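Local coordinates for sulfoquinovosidase (Escherichia coli, PDB 5AEG), which hydrolyses sulfoquinovosyl diacylglycerides and simpler sulfoquinovosides to sulfoquinovose, probably letting the bacterium draw on plant sulfolipids, at residues A431-A434 with K435-E439; W635-A638 with W639-E642. One frame throughout, in Å; residues are numbered along the deposited sequence.

In the fold
Both contacts are local, each made by one unbroken run of chain, and their centres lie about 43 Å apart on opposite sides of the molecule's centre. Contact 1 is two turns of helix 422-444 in the TIM-barrel domain, largely buried and close to the catalytic nucleophile Asp405. Contact 2 is the turn between strands 635-637 and 643-644 in the C-terminal domain, partly buried and away from the active site. No helix or strand is common to the two. In the helix an indole and an amide bond inward, toward the barrel; in the hairpin, backbone bonds close the turn and a histidine-threonine bond braces it, with the histidine and tryptophan buried while Thr640 and Glu642 are exposed.

Contact 1 (A431-A434 with K435-E439); sequences ALWA and KCNYE
Asn437 lays its amide nitrogen back over the indole of Trp433, ND2 3.2 Å above the ring plane and centred over the six-membered ring, the planes 71° apart. The same ND2 donates to Trp433 O at 2.9 Å from above the carbonyl plane, while Asn437 N gives that oxygen the helical bond. Asn437 CG, anti to its carbonyl carbon (chi1 -73°), sends the short amide back toward Trp433 and lets OD1 accept from Trp402 NE1. This buried side is tight, Asn437 ND2 lying 3.5 Å from Trp433 CE3; Cys436 CB, 4.1 Å from Trp433 CE3, flanks it obliquely and more loosely, and small Ala434 leaves room for Met454 and Tyr464. On the looser, partly exposed side Lys435 runs extended as far as CE and bends at its last torsion, its NZ 3.7 Å from Glu439 OE2 in a long salt bridge suited to a helix surface. Trp433 NE1 donates to the backbone O of the nucleophile Asp405; a leucine in its place would probably leave that carbonyl without its donor and the Asn437 amide without the ring beneath it. The buried amide and indole thus have partners for their polar atoms, tying this barrel helix to the chain beside the active site.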
loop_
_atom_site.group_PDB
_atom_site.type_symbol
_atom_site.label_atom_id
_atom_site.label_comp_id
_atom_site.label_asym_id
_atom_site.label_seq_id
_atom_site.Cartn_x
_atom_site.Cartn_y
_atom_site.Cartn_z
ATOM N N ALA A 431 7.303 -1.930 7.538
ATOM C CA ALA A 431 8.215 -0.778 7.452
ATOM C C ALA A 431 9.665 -1.080 7.925
ATOM O O ALA A 431 10.604 -0.411 7.457
ATOM C CB ALA A 431 7.689 0.362 8.200
ATOM N N LEU A 432 9.815 -2.086 8.793
ATOM C CA LEU A 432 11.148 -2.540 9.230
ATOM C C LEU A 432 11.880 -3.145 8.017
ATOM O O LEU A 432 13.042 -2.814 7.714
ATOM C CB LEU A 432 10.989 -3.579 10.316
ATOM C CG LEU A 432 12.194 -3.985 11.151
ATOM C CD1 LEU A 432 12.967 -2.755 11.654
ATOM C CD2 LEU A 432 11.649 -4.830 12.329
ATOM N N TRP A 433 11.163 -3.983 7.276
ATOM C CA TRP A 433 11.659 -4.542 5.995
ATOM C C TRP A 433 11.943 -3.483 4.965
ATOM O O TRP A 433 12.998 -3.489 4.330
ATOM C CB TRP A 433 10.675 -5.658 5.566
ATOM C CG TRP A 433 10.852 -6.264 4.223
ATOM C CD1 TRP A 433 9.862 -6.561 3.363
ATOM C CD2 TRP A 433 12.061 -6.762 3.646
ATOM N NE1 TRP A 433 10.365 -7.235 2.270
ATOM C CE2 TRP A 433 11.730 -7.291 2.376
ATOM C CE3 TRP A 433 13.409 -6.727 4.028
ATOM C CZ2 TRP A 433 12.680 -7.814 1.501
ATOM C CZ3 TRP A 433 14.363 -7.279 3.176
ATOM C CH2 TRP A 433 13.980 -7.822 1.901
ATOM N N ALA A 434 11.054 -2.490 4.850
ATOM C CA ALA A 434 11.261 -1.396 3.976
ATOM C C ALA A 434 12.568 -0.599 4.359
ATOM O O ALA A 434 13.371 -0.230 3.483
ATOM C CB ALA A 434 10.047 -0.439 3.959
ATOM N N LYS A 435 12.775 -0.390 5.638
ATOM C CA LYS A 435 13.944 0.378 6.089
ATOM C C LYS A 435 15.230 -0.350 5.668
ATOM O O LYS A 435 16.202 0.299 5.291
ATOM C CB LYS A 435 13.913 0.544 7.615
ATOM C CG LYS A 435 14.922 1.536 8.177
ATOM C CD LYS A 435 14.846 1.614 9.707
ATOM C CE LYS A 435 15.447 2.943 10.163
ATOM N NZ LYS A 435 16.168 2.785 11.414
ATOM N N CYS A 436 15.204 -1.697 5.721
ATOM C CA CYS A 436 16.380 -2.516 5.372
ATOM C C CYS A 436 16.770 -2.270 3.930
ATOM O O CYS A 436 17.974 -2.018 3.565
ATOM C CB CYS A 436 16.065 -3.984 5.629
ATOM S SG CYS A 436 17.465 -5.137 5.449
ATOM N N ASN A 437 15.756 -2.245 3.065
ATOM C CA ASN A 437 15.950 -1.902 1.666
ATOM C C ASN A 437 16.453 -0.466 1.445
ATOM O O ASN A 437 17.439 -0.232 0.703
ATOM C CB ASN A 437 14.631 -2.195 0.878
ATOM C CG ASN A 437 14.380 -3.696 0.672
ATOM O OD1 ASN A 437 14.851 -4.298 -0.318
ATOM N ND2 ASN A 437 13.605 -4.309 1.572
ATOM N N TYR A 438 15.761 0.502 2.056
ATOM C CA TYR A 438 16.086 1.908 1.915
ATOM C C TYR A 438 17.541 2.145 2.373
ATOM O O TYR A 438 18.278 2.808 1.696
ATOM C CB TYR A 438 15.135 2.722 2.802
ATOM C CG TYR A 438 15.393 4.164 2.828
ATOM C CD1 TYR A 438 14.849 4.986 1.884
ATOM C CD2 TYR A 438 16.260 4.727 3.801
ATOM C CE1 TYR A 438 15.116 6.352 1.893
ATOM C CE2 TYR A 438 16.523 6.090 3.821
ATOM C CZ TYR A 438 15.952 6.886 2.865
ATOM O OH TYR A 438 16.220 8.233 2.870
ATOM N N GLU A 439 17.927 1.555 3.519
ATOM C CA GLU A 439 19.323 1.716 4.041
ATOM C C GLU A 439 20.355 1.087 3.139
ATOM O O GLU A 439 21.436 1.668 2.915
ATOM C CB GLU A 439 19.456 1.271 5.511
ATOM C CG GLU A 439 18.795 2.291 6.397
ATOM C CD GLU A 439 18.845 1.990 7.902
ATOM O OE1 GLU A 439 18.977 0.858 8.340
ATOM O OE2 GLU A 439 18.615 2.942 8.635
#

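Contact 2 (W635-A638 with W639-E642); sequences WVHA and WTGE
His637 and Thr640 meet through ND1 and OG1, 2.8 Å apart in a hydrogen bond that either could donate, with the hydroxyl at the edge of the imidazole near its plane. Against the face of this ring comes the edge of Trp639, an offset edge-to-face pair with planes at 87° and CD1 3.9 Å from His637 NE2. Ala638 puts its methyl over the indole face, CB lying 4.0 Å from the five-membered ring's centroid in a CH-pi contact; the short methyl suits this close approach. Backbone bonds close the beta hairpin between strand 635-637 and strand 643-644, the latter outermost in its antiparallel sheet: Gly641 N donates to His637 O, and His637 N to Glu642 O at 2.9 Å. Gly641 takes a positive phi of 67°, which favours glycine. Thr640 OG1 also accepts from Glu642 N at 3.2 Å, forming an ST turn; its chi1 of 63° sets the hydroxyl between backbone N and carbonyl carbon, from where it serves both partners. Farther out, Phe661 meets the imidazole, while Trp639 NE1 donates to Pro658 O and its ring touches Arg560 and Val564 of helix 552-567.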
loop_
_atom_site.group_PDB
_atom_site.type_symbol
_atom_site.label_atom_id
_atom_site.label_comp_id
_atom_site.label_asym_id
_atom_site.label_seq_id
_atom_site.Cartn_x
_atom_site.Cartn_y
_atom_site.Cartn_z
ATOM N N TRP A 635 -12.554 20.915 -19.748
ATOM C CA TRP A 635 -11.920 19.599 -19.975
ATOM C C TRP A 635 -11.808 19.361 -21.452
ATOM O O TRP A 635 -12.664 19.786 -22.223
ATOM C CB TRP A 635 -12.743 18.508 -19.295
ATOM C CG TRP A 635 -12.666 18.574 -17.821
ATOM C CD1 TRP A 635 -13.656 19.005 -16.999
ATOM C CD2 TRP A 635 -11.528 18.302 -16.970
ATOM N NE1 TRP A 635 -13.255 18.925 -15.731
ATOM C CE2 TRP A 635 -11.928 18.572 -15.679
ATOM C CE3 TRP A 635 -10.227 17.848 -17.187
ATOM C CZ2 TRP A 635 -11.109 18.390 -14.608
ATOM C CZ3 TRP A 635 -9.430 17.634 -16.121
ATOM C CH2 TRP A 635 -9.860 17.919 -14.851
ATOM N N VAL A 636 -10.709 18.726 -21.858
ATOM C CA VAL A 636 -10.508 18.292 -23.228
ATOM C C VAL A 636 -10.220 16.798 -23.259
ATOM O O VAL A 636 -9.292 16.361 -22.547
ATOM C CB VAL A 636 -9.273 19.024 -23.819
ATOM C CG1 VAL A 636 -9.131 18.642 -25.271
ATOM C CG2 VAL A 636 -9.467 20.505 -23.682
ATOM N N HIS A 637 -11.048 16.043 -23.950
ATOM C CA HIS A 637 -10.827 14.615 -24.138
ATOM C C HIS A 637 -9.506 14.380 -24.892
ATOM O O HIS A 637 -9.290 14.938 -26.002
ATOM C CB HIS A 637 -12.019 14.024 -24.824
ATOM C CG HIS A 637 -11.970 12.546 -25.047
ATOM N ND1 HIS A 637 -11.860 11.982 -26.304
ATOM C CD2 HIS A 637 -11.979 11.514 -24.177
ATOM C CE1 HIS A 637 -11.819 10.670 -26.194
ATOM N NE2 HIS A 637 -11.937 10.352 -24.922
ATOM N N ALA A 638 -8.601 13.572 -24.306
ATOM C CA ALA A 638 -7.246 13.421 -24.837
ATOM C C ALA A 638 -7.199 12.927 -26.292
ATOM O O ALA A 638 -6.269 13.275 -27.014
ATOM C CB ALA A 638 -6.435 12.420 -24.021
ATOM N N TRP A 639 -8.138 12.095 -26.690
ATOM C CA TRP A 639 -7.968 11.349 -27.954
ATOM C C TRP A 639 -8.678 12.066 -29.117
ATOM O O TRP A 639 -8.344 11.826 -30.281
ATOM C CB TRP A 639 -8.373 9.864 -27.917
ATOM C CG TRP A 639 -7.759 9.262 -26.650
ATOM C CD1 TRP A 639 -8.423 8.846 -25.542
ATOM C CD2 TRP A 639 -6.375 9.108 -26.377
ATOM N NE1 TRP A 639 -7.545 8.458 -24.582
ATOM C CE2 TRP A 639 -6.268 8.644 -25.031
ATOM C CE3 TRP A 639 -5.223 9.342 -27.092
ATOM C CZ2 TRP A 639 -5.049 8.329 -24.447
ATOM C CZ3 TRP A 639 -3.998 9.071 -26.502
ATOM C CH2 TRP A 639 -3.931 8.524 -25.161
ATOM N N THR A 640 -9.690 12.860 -28.802
ATOM C CA THR A 640 -10.511 13.581 -29.849
ATOM C C THR A 640 -10.389 15.098 -29.808
ATOM O O THR A 640 -10.708 15.769 -30.791
ATOM C CB THR A 640 -11.987 13.209 -29.750
ATOM O OG1 THR A 640 -12.511 13.630 -28.460
ATOM C CG2 THR A 640 -12.154 11.720 -29.903
ATOM N N GLY A 641 -9.907 15.659 -28.709
ATOM C CA GLY A 641 -10.007 17.062 -28.466
ATOM C C GLY A 641 -11.388 17.656 -28.234
ATOM O O GLY A 641 -11.491 18.879 -28.074
ATOM N N GLU A 642 -12.399 16.830 -28.035
ATOM C CA GLU A 642 -13.734 17.302 -27.655
ATOM C C GLU A 642 -13.692 17.996 -26.267
ATOM O O GLU A 642 -13.044 17.542 -25.328
ATOM C CB GLU A 642 -14.734 16.151 -27.735
ATOM C CG GLU A 642 -16.154 16.645 -27.402
ATOM C CD GLU A 642 -17.295 15.752 -27.787
ATOM O OE1 GLU A 642 -17.079 14.681 -28.373
ATOM O OE2 GLU A 642 -18.443 16.148 -27.472
#